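Local coordinates for protein NDP-rhamnosyltransferase (Saccharopolyspora spinosa, PDB 3TSA) that is a glycosyltransferase-family protein of the GT-B class, built from two Rossmann-like domains that each carry a parallel beta sheet, at residues 13-18 against 38-43; 228-233 against 259-264; 307-312 against 323-328. One frame throughout, in Å; residues are numbered along the deposited sequence.

Contact 1 (13-18 against 38-43)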
loop_
_atom_site.group_PDB
_atom_site.type_symbol
_atom_site.label_atom_id
_atom_site.label_comp_id
_atom_site.label_asym_id
_atom_site.label_seq_id
_atom_site.Cartn_x
_atom_site.Cartn_y
_atom_site.Cartn_z
ATOM N N THR A 13 -13.122 -5.529 5.663
ATOM C CA THR A 13 -13.696 -4.985 4.408
ATOM C C THR A 13 -13.927 -3.462 4.450
ATOM O O THR A 13 -13.825 -2.808 3.427
ATOM C CB THR A 13 -15.022 -5.635 3.970
ATOM O OG1 THR A 13 -16.017 -5.399 4.954
ATOM C CG2 THR A 13 -14.886 -7.131 3.767
ATOM N N HIS A 14 -14.257 -2.936 5.610
ATOM C CA HIS A 14 -14.518 -1.483 5.727
ATOM C C HIS A 14 -13.202 -0.697 5.617
ATOM O O HIS A 14 -13.231 0.441 5.121
ATOM C CB HIS A 14 -15.134 -1.153 7.051
ATOM C CG HIS A 14 -16.529 -1.701 7.206
ATOM N ND1 HIS A 14 -17.551 -0.978 7.763
ATOM C CD2 HIS A 14 -17.038 -2.940 6.939
ATOM C CE1 HIS A 14 -18.641 -1.748 7.826
ATOM N NE2 HIS A 14 -18.353 -2.934 7.327
ATOM N N LEU A 15 -12.112 -1.274 6.144
ATOM C CA LEU A 15 -10.785 -0.631 5.997
ATOM C C LEU A 15 -10.293 -0.770 4.533
ATOM O O LEU A 15 -9.817 0.205 3.907
ATOM C CB LEU A 15 -9.740 -1.203 6.984
ATOM C CG LEU A 15 -8.327 -0.660 6.732
ATOM C CD1 LEU A 15 -8.263 0.864 6.739
ATOM C CD2 LEU A 15 -7.409 -1.190 7.889
ATOM N N MET A 16 -10.478 -1.969 3.959
ATOM C CA MET A 16 -10.072 -2.128 2.562
ATOM C C MET A 16 -10.747 -1.138 1.624
ATOM O O MET A 16 -10.127 -0.702 0.652
ATOM C CB MET A 16 -10.311 -3.579 2.097
ATOM C CG MET A 16 -9.145 -4.541 2.599
ATOM S SD MET A 16 -9.741 -6.216 2.440
ATOM C CE MET A 16 -9.163 -6.456 0.775
ATOM N N ALA A 17 -12.022 -0.806 1.901
ATOM C CA ALA A 17 -12.773 0.163 1.096
ATOM C C ALA A 17 -12.080 1.554 1.140
ATOM O O ALA A 17 -12.282 2.314 0.257
ATOM C CB ALA A 17 -14.204 0.323 1.637
ATOM N N MET A 18 -11.241 1.813 2.165
ATOM C CA MET A 18 -10.585 3.127 2.293
ATOM C C MET A 18 -9.152 3.089 1.803
ATOM O O MET A 18 -8.480 4.112 1.799
ATOM C CB MET A 18 -10.559 3.550 3.749
ATOM C CG MET A 18 -12.022 3.721 4.220
ATOM S SD MET A 18 -12.166 4.702 5.698
ATOM C CE MET A 18 -11.585 3.483 6.669
ATOM N N PRO A 38 -6.649 -4.861 17.289
ATOM C CA PRO A 38 -5.972 -6.104 16.842
ATOM C C PRO A 38 -6.536 -6.713 15.573
ATOM O O PRO A 38 -5.738 -7.164 14.721
ATOM C CB PRO A 38 -6.236 -7.052 18.018
ATOM C CG PRO A 38 -6.105 -6.073 19.177
ATOM C CD PRO A 38 -7.000 -4.937 18.722
ATOM N N GLU A 39 -7.871 -6.664 15.420
ATOM C CA GLU A 39 -8.619 -7.243 14.273
ATOM C C GLU A 39 -8.210 -6.658 12.918
ATOM O O GLU A 39 -8.365 -7.306 11.887
ATOM C CB GLU A 39 -10.138 -7.015 14.415
ATOM C CG GLU A 39 -10.831 -7.809 15.491
ATOM C CD GLU A 39 -10.750 -7.165 16.874
ATOM O OE1 GLU A 39 -10.338 -5.997 17.004
ATOM O OE2 GLU A 39 -11.102 -7.865 17.868
ATOM N N LEU A 40 -7.708 -5.420 12.953
ATOM C CA LEU A 40 -7.464 -4.687 11.730
ATOM C C LEU A 40 -5.996 -4.565 11.413
ATOM O O LEU A 40 -5.636 -4.139 10.335
ATOM C CB LEU A 40 -8.053 -3.280 11.826
ATOM C CG LEU A 40 -9.513 -3.012 11.540
ATOM C CD1 LEU A 40 -9.590 -1.459 11.423
ATOM C CD2 LEU A 40 -9.987 -3.714 10.257
ATOM N N GLN A 41 -5.153 -4.984 12.346
ATOM C CA GLN A 41 -3.714 -4.683 12.178
ATOM C C GLN A 41 -3.142 -5.250 10.882
ATOM O O GLN A 41 -2.414 -4.572 10.150
ATOM C CB GLN A 41 -2.881 -5.205 13.335
ATOM C CG GLN A 41 -1.452 -4.653 13.300
ATOM C CD GLN A 41 -0.596 -5.237 14.369
ATOM O OE1 GLN A 41 -0.486 -6.465 14.475
ATOM N NE2 GLN A 41 0.046 -4.372 15.174
ATOM N N ALA A 42 -3.410 -6.530 10.648
ATOM C CA ALA A 42 -2.817 -7.203 9.508
ATOM C C ALA A 42 -3.408 -6.693 8.157
ATOM O O ALA A 42 -2.671 -6.580 7.150
ATOM C CB ALA A 42 -2.974 -8.814 9.716
ATOM N N THR A 43 -4.674 -6.266 8.152
ATOM C CA THR A 43 -5.275 -5.680 6.953
ATOM C C THR A 43 -4.536 -4.318 6.624
ATOM O O THR A 43 -4.176 -4.029 5.437
ATOM C CB THR A 43 -6.699 -5.394 7.215
ATOM O OG1 THR A 43 -7.304 -6.682 7.520
ATOM C CG2 THR A 43 -7.385 -4.861 5.912
#
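Leu15 holds its CG trans to its own amide nitrogen (chi1 173°), which carries the isobutyl group across to helix 38-46. Thr43 answers with a chi1 of -61° that sets CG2, not the hydroxyl, against the partner helix. The side-chain atoms that meet are all carbons, and 191 Å² is buried over both sides.

The methyl of Thr43 lies between two side chains that are consecutive in the sequence. On one flank it meets the methylene Met16 CG, with Thr43 CG2 and Met16 CG 3.8 Å apart, the two side chains running at about a right angle. Met16 touches with CG, the middle of its chain, while CE lies farther from Thr43. On another flank, Thr43 CG2 stands 4.2 Å from Leu15 CD2, and here the side chains pass in opposite senses. The backbones are nearest at this level too, with Met16 CA and Thr43 CA 7.4 Å apart.

One turn back along helix 38-46, Leu40 meets Leu15 both at CB and at CD2, the methyl that also faces Thr43. Its two methyls divide the work: Leu40 CD2 is 4.1 Å from Leu15 CB, whereas Leu40 CD1 is 4.2 Å from Leu15 CD2. Leu15 is therefore gripped both at its root and at its end, and both leucines are buried. Leu40 also rests on Pro8, while the neighbouring His14 faces elsewhere, its ND1 hydrogen-bonded to Asp121 OD2.

Helix 12-16 follows strand 3-7 and helix 38-46 follows strand 31-36, and these strands are adjacent and parallel. The contact thus joins the segments leaving the C-terminal edges of two neighbouring strands, an arrangement that belongs to the Rossmann-like N-terminal domain of GT-B glycosyltransferases.

Contact 2 (228-233 against 259-264)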
loop_
_atom_site.group_PDB
_atom_site.type_symbol
_atom_site.label_atom_id
_atom_site.label_comp_id
_atom_site.label_asym_id
_atom_site.label_seq_id
_atom_site.Cartn_x
_atom_site.Cartn_y
_atom_site.Cartn_z
ATOM N N MET A 228 -15.139 -12.766 7.092
ATOM C CA MET A 228 -16.155 -12.368 8.121
ATOM C C MET A 228 -17.470 -13.078 7.847
ATOM O O MET A 228 -18.085 -13.535 8.786
ATOM C CB MET A 228 -16.424 -10.852 8.233
ATOM C CG MET A 228 -15.348 -9.948 8.787
ATOM S SD MET A 228 -14.761 -10.143 10.481
ATOM C CE MET A 228 -16.312 -9.915 11.419
ATOM N N VAL A 229 -17.879 -13.097 6.591
ATOM C CA VAL A 229 -19.124 -13.755 6.199
ATOM C C VAL A 229 -19.102 -15.243 6.575
ATOM O O VAL A 229 -19.979 -15.650 7.269
ATOM C CB VAL A 229 -19.465 -13.552 4.715
ATOM C CG1 VAL A 229 -20.773 -14.329 4.362
ATOM C CG2 VAL A 229 -19.697 -12.042 4.436
ATOM N N LEU A 230 -18.074 -15.994 6.192
ATOM C CA LEU A 230 -18.010 -17.447 6.484
ATOM C C LEU A 230 -17.820 -17.776 7.946
ATOM O O LEU A 230 -18.299 -18.817 8.415
ATOM C CB LEU A 230 -16.960 -18.180 5.605
ATOM C CG LEU A 230 -17.196 -18.070 4.095
ATOM C CD1 LEU A 230 -15.968 -18.656 3.378
ATOM C CD2 LEU A 230 -18.519 -18.847 3.783
ATOM N N ASN A 231 -17.081 -16.911 8.665
ATOM C CA ASN A 231 -17.044 -16.995 10.134
ATOM C C ASN A 231 -18.446 -16.932 10.708
ATOM O O ASN A 231 -18.770 -17.595 11.689
ATOM C CB ASN A 231 -16.140 -15.910 10.751
ATOM C CG ASN A 231 -14.660 -16.268 10.606
ATOM O OD1 ASN A 231 -14.349 -17.357 10.141
ATOM N ND2 ASN A 231 -13.748 -15.344 10.991
ATOM N N ALA A 232 -19.276 -16.098 10.105
ATOM C CA ALA A 232 -20.622 -15.901 10.634
ATOM C C ALA A 232 -21.576 -17.043 10.215
ATOM O O ALA A 232 -22.367 -17.528 11.018
ATOM C CB ALA A 232 -21.173 -14.508 10.204
ATOM N N THR A 233 -21.520 -17.420 8.937
ATOM C CA THR A 233 -22.479 -18.319 8.308
ATOM C C THR A 233 -22.161 -19.827 8.504
ATOM O O THR A 233 -23.070 -20.652 8.429
ATOM C CB THR A 233 -22.570 -18.078 6.781
ATOM O OG1 THR A 233 -21.294 -18.316 6.158
ATOM C CG2 THR A 233 -23.107 -16.647 6.436
ATOM N N PRO A 259 -7.808 -18.862 3.524
ATOM C CA PRO A 259 -7.089 -20.106 3.747
ATOM C C PRO A 259 -7.767 -21.056 4.759
ATOM O O PRO A 259 -7.926 -22.268 4.465
ATOM C CB PRO A 259 -5.731 -19.637 4.312
ATOM C CG PRO A 259 -5.552 -18.252 3.847
ATOM C CD PRO A 259 -6.958 -17.663 3.704
ATOM N N GLU A 260 -8.188 -20.537 5.914
ATOM C CA GLU A 260 -8.806 -21.450 6.935
ATOM C C GLU A 260 -10.171 -22.042 6.545
ATOM O O GLU A 260 -10.620 -23.026 7.133
ATOM C CB GLU A 260 -8.864 -20.813 8.319
ATOM C CG GLU A 260 -9.950 -19.763 8.477
ATOM C CD GLU A 260 -9.573 -18.387 7.903
ATOM O OE1 GLU A 260 -8.477 -18.171 7.283
ATOM O OE2 GLU A 260 -10.431 -17.506 8.080
ATOM N N HIS A 261 -10.818 -21.470 5.529
ATOM C CA HIS A 261 -12.082 -22.025 5.040
ATOM C C HIS A 261 -11.941 -23.012 3.871
ATOM O O HIS A 261 -12.943 -23.533 3.385
ATOM C CB HIS A 261 -13.078 -20.893 4.699
ATOM C CG HIS A 261 -13.414 -20.010 5.866
ATOM N ND1 HIS A 261 -14.208 -20.425 6.912
ATOM C CD2 HIS A 261 -13.114 -18.707 6.117
ATOM C CE1 HIS A 261 -14.324 -19.442 7.793
ATOM N NE2 HIS A 261 -13.684 -18.386 7.330
ATOM N N ARG A 262 -10.697 -23.278 3.449
ATOM C CA ARG A 262 -10.432 -24.101 2.288
ATOM C C ARG A 262 -10.641 -25.573 2.664
ATOM O O ARG A 262 -11.055 -26.392 1.837
ATOM C CB ARG A 262 -9.011 -23.770 1.710
ATOM C CG ARG A 262 -9.022 -22.386 0.983
ATOM C CD ARG A 262 -7.664 -21.875 0.477
ATOM N NE ARG A 262 -7.748 -20.423 0.286
ATOM C CZ ARG A 262 -6.726 -19.595 0.126
ATOM N NH1 ARG A 262 -5.503 -20.074 0.139
ATOM N NH2 ARG A 262 -6.940 -18.271 -0.044
ATOM N N ALA A 263 -10.455 -25.891 3.945
ATOM C CA ALA A 263 -10.676 -27.269 4.422
ATOM C C ALA A 263 -12.148 -27.751 4.319
ATOM O O ALA A 263 -12.428 -28.959 4.221
ATOM C CB ALA A 263 -10.137 -27.405 5.873
ATOM N N LEU A 264 -13.079 -26.806 4.298
ATOM C CA LEU A 264 -14.496 -27.099 4.072
ATOM C C LEU A 264 -14.784 -27.784 2.704
ATOM O O LEU A 264 -15.815 -28.426 2.522
ATOM C CB LEU A 264 -15.321 -25.792 4.188
ATOM C CG LEU A 264 -15.211 -24.929 5.462
ATOM C CD1 LEU A 264 -15.978 -23.589 5.361
ATOM C CD2 LEU A 264 -15.684 -25.741 6.754
#
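Leu230 and His261 mark the closest backbone approach, with their CA atoms 7.6 Å apart. Segment 228-233 is regular helix, as the bond from Thr233 N to Val229 O (2.9 Å) attests. Segment 259-264 is instead a coiled loop: Arg262 N bonds to Pro259 O at 3.1 Å, an i to i+3 bond, as in a turn, and the backbone angles of 262-264 are those of a helix, but the bonding pattern of one is missing.

The imidazole of His261 is the centre of the contact. Leu230 CB sits 3.6 Å from the centroid of the His261 ring and only 9° off its normal, a CH-pi contact directly over the face. Leu230 CD1 continues past the root of the ring, 3.8 Å from His261 CG. The opposite face is met by Glu260 CG, 4.0 Å above the His261 plane and displaced toward the rim, so aliphatic carbon lies on both faces. Asn231 OD1 lies in the plane at the edge, 3.1 Å from both His261 NE2 and His261 CE1, with the amide turned 56° against the imidazole. The carboxylate of Glu260 has its main partner in Arg227, in a salt bridge through OE1.

Helix 227-233 follows strand 219-224 and the 259-264 loop follows strand 251-256. Strands 219-224 and 251-256 are adjacent and parallel, so the contact joins the elements that follow two neighbouring strands of the second, Rossmann-like domain.

Contact 3 (307-312 against 323-328)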
loop_
_atom_site.group_PDB
_atom_site.type_symbol
_atom_site.label_atom_id
_atom_site.label_comp_id
_atom_site.label_asym_id
_atom_site.label_seq_id
_atom_site.Cartn_x
_atom_site.Cartn_y
_atom_site.Cartn_z
ATOM N N ILE A 307 -19.163 -7.452 -14.523
ATOM C CA ILE A 307 -19.396 -8.897 -14.329
ATOM C C ILE A 307 -20.669 -9.076 -13.461
ATOM O O ILE A 307 -20.738 -8.587 -12.339
ATOM C CB ILE A 307 -18.230 -9.543 -13.628
ATOM C CG1 ILE A 307 -16.853 -9.297 -14.302
ATOM C CG2 ILE A 307 -18.459 -11.103 -13.536
ATOM C CD1 ILE A 307 -16.849 -9.649 -15.756
ATOM N N PRO A 308 -21.668 -9.769 -14.013
ATOM C CA PRO A 308 -22.877 -9.924 -13.192
ATOM C C PRO A 308 -22.654 -10.849 -12.008
ATOM O O PRO A 308 -21.711 -11.630 -11.961
ATOM C CB PRO A 308 -23.915 -10.512 -14.132
ATOM C CG PRO A 308 -23.179 -11.135 -15.223
ATOM C CD PRO A 308 -21.806 -10.388 -15.338
ATOM N N GLN A 309 -23.565 -10.760 -11.033
ATOM C CA GLN A 309 -23.417 -11.479 -9.794
ATOM C C GLN A 309 -24.682 -12.201 -9.422
ATOM O O GLN A 309 -25.790 -11.742 -9.662
ATOM C CB GLN A 309 -23.024 -10.563 -8.602
ATOM C CG GLN A 309 -21.734 -9.771 -8.879
ATOM C CD GLN A 309 -21.948 -8.298 -8.757
ATOM O OE1 GLN A 309 -21.768 -7.544 -9.719
ATOM N NE2 GLN A 309 -22.374 -7.872 -7.593
ATOM N N LEU A 310 -24.461 -13.359 -8.832
ATOM C CA LEU A 310 -25.554 -14.099 -8.157
ATOM C C LEU A 310 -25.250 -13.902 -6.651
ATOM O O LEU A 310 -24.209 -14.338 -6.194
ATOM C CB LEU A 310 -25.371 -15.537 -8.519
ATOM C CG LEU A 310 -26.626 -16.431 -8.531
ATOM C CD1 LEU A 310 -26.412 -17.921 -8.800
ATOM C CD2 LEU A 310 -27.682 -16.124 -7.592
ATOM N N VAL A 311 -26.193 -13.296 -5.909
ATOM C CA VAL A 311 -25.875 -12.752 -4.601
ATOM C C VAL A 311 -26.666 -13.539 -3.560
ATOM O O VAL A 311 -27.855 -13.759 -3.737
ATOM C CB VAL A 311 -26.240 -11.266 -4.483
ATOM C CG1 VAL A 311 -25.603 -10.706 -3.183
ATOM C CG2 VAL A 311 -25.640 -10.444 -5.691
ATOM N N LEU A 312 -25.955 -14.050 -2.575
ATOM C CA LEU A 312 -26.630 -14.751 -1.444
ATOM C C LEU A 312 -26.444 -13.922 -0.218
ATOM O O LEU A 312 -25.604 -14.177 0.641
ATOM C CB LEU A 312 -25.988 -16.124 -1.288
ATOM C CG LEU A 312 -26.044 -17.232 -2.384
ATOM C CD1 LEU A 312 -25.404 -16.872 -3.631
ATOM C CD2 LEU A 312 -25.214 -18.385 -1.787
ATOM N N ARG A 323 -30.900 -6.913 -3.703
ATOM C CA ARG A 323 -32.151 -6.521 -4.276
ATOM C C ARG A 323 -31.933 -5.428 -5.349
ATOM O O ARG A 323 -32.563 -5.488 -6.444
ATOM C CB ARG A 323 -33.151 -6.005 -3.204
ATOM C CG ARG A 323 -33.775 -7.083 -2.344
ATOM C CD ARG A 323 -34.959 -6.447 -1.551
ATOM N NE ARG A 323 -34.544 -5.308 -0.676
ATOM C CZ ARG A 323 -34.407 -5.472 0.644
ATOM N NH1 ARG A 323 -34.559 -6.678 1.152
ATOM N NH2 ARG A 323 -34.076 -4.463 1.409
ATOM N N ASN A 324 -31.015 -4.533 -5.060
ATOM C CA ASN A 324 -30.928 -3.394 -5.965
ATOM C C ASN A 324 -30.139 -3.779 -7.188
ATOM O O ASN A 324 -30.487 -3.372 -8.314
ATOM C CB ASN A 324 -30.285 -2.205 -5.251
ATOM C CG ASN A 324 -31.197 -1.666 -4.086
ATOM O OD1 ASN A 324 -32.369 -2.104 -3.879
ATOM N ND2 ASN A 324 -30.585 -0.814 -3.271
ATOM N N LEU A 325 -29.139 -4.636 -7.008
ATOM C CA LEU A 325 -28.404 -5.185 -8.155
ATOM C C LEU A 325 -29.339 -5.966 -9.110
ATOM O O LEU A 325 -29.289 -5.828 -10.322
ATOM C CB LEU A 325 -27.334 -6.154 -7.642
ATOM C CG LEU A 325 -26.465 -6.654 -8.839
ATOM C CD1 LEU A 325 -25.489 -5.625 -9.237
ATOM C CD2 LEU A 325 -25.699 -7.887 -8.572
ATOM N N ALA A 326 -30.177 -6.825 -8.556
ATOM C CA ALA A 326 -31.164 -7.576 -9.367
ATOM C C ALA A 326 -32.132 -6.653 -10.052
ATOM O O ALA A 326 -32.439 -6.857 -11.213
ATOM C CB ALA A 326 -31.935 -8.588 -8.460
ATOM N N ALA A 327 -32.605 -5.642 -9.341
ATOM C CA ALA A 327 -33.535 -4.691 -9.990
ATOM C C ALA A 327 -32.886 -4.034 -11.183
ATOM O O ALA A 327 -33.554 -3.760 -12.198
ATOM C CB ALA A 327 -34.075 -3.671 -8.995
ATOM N N ALA A 328 -31.573 -3.802 -11.080
ATOM C CA ALA A 328 -30.743 -3.236 -12.189
ATOM C C ALA A 328 -30.580 -4.127 -13.380
ATOM O O ALA A 328 -30.077 -3.680 -14.435
ATOM C CB ALA A 328 -29.371 -2.789 -11.687
#
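This is a buried strand-to-helix contact inside a beta-alpha-beta unit, in which Leu325 of helix 318-327 packs on Gln309 and Val311 of strand 309-311. Over both sides 120 Å² is buried, all three touching residues are internal, and the nearest backbone pair, Gln309 CA and Leu325 CA, is 8.2 Å apart.

A single methyl does most of the touching. Leu325 has its CG opposite the backbone nitrogen across the first bond (chi1 -175°), which extends the side chain down onto the strand. There Leu325 CD2 lies 3.9 Å from Val311 CG2 and 3.8 Å from Gln309 CB. Val311 is directed at the helix, and Gln309, two residues earlier, comes near it along its side chain. The side chains of Gln309 and Leu325 cross at about a right angle.

Strand 309-311 runs between strands 289-292 and 331-333 in the sheet, bonded through Pro308 and Leu310 to the first and through Gln309 to the second. Gln309 also packs on Ala299 and Ala302 of helix 296-304. Leu310 faces Phe346 and Ile350 of helix 343-354, and Leu325 meets Leu366 of helix 358-371.

In the fold
Along the chain the three contacts come strictly in series, with none enclosing or crossing another. Contact 1 closes a loop of 19 residues that takes in helix 19-27 and strand 31-36, within the seven-stranded N-terminal half. Contact 2 opens in the six-stranded half and spans 25 residues, including helix 236-246 and strand 251-256. Contact 3 closes the shortest loop, ten residues, and ties strand 309-311 to helix 318-327 in the same half as contact 2, their centres about 23 Å apart. Contacts 1 and 2 have centres about 17 Å apart; their nearest atoms are about 6 Å apart, so they do not touch. Contacts 1 and 3 lie on opposite sides of the chain's centre.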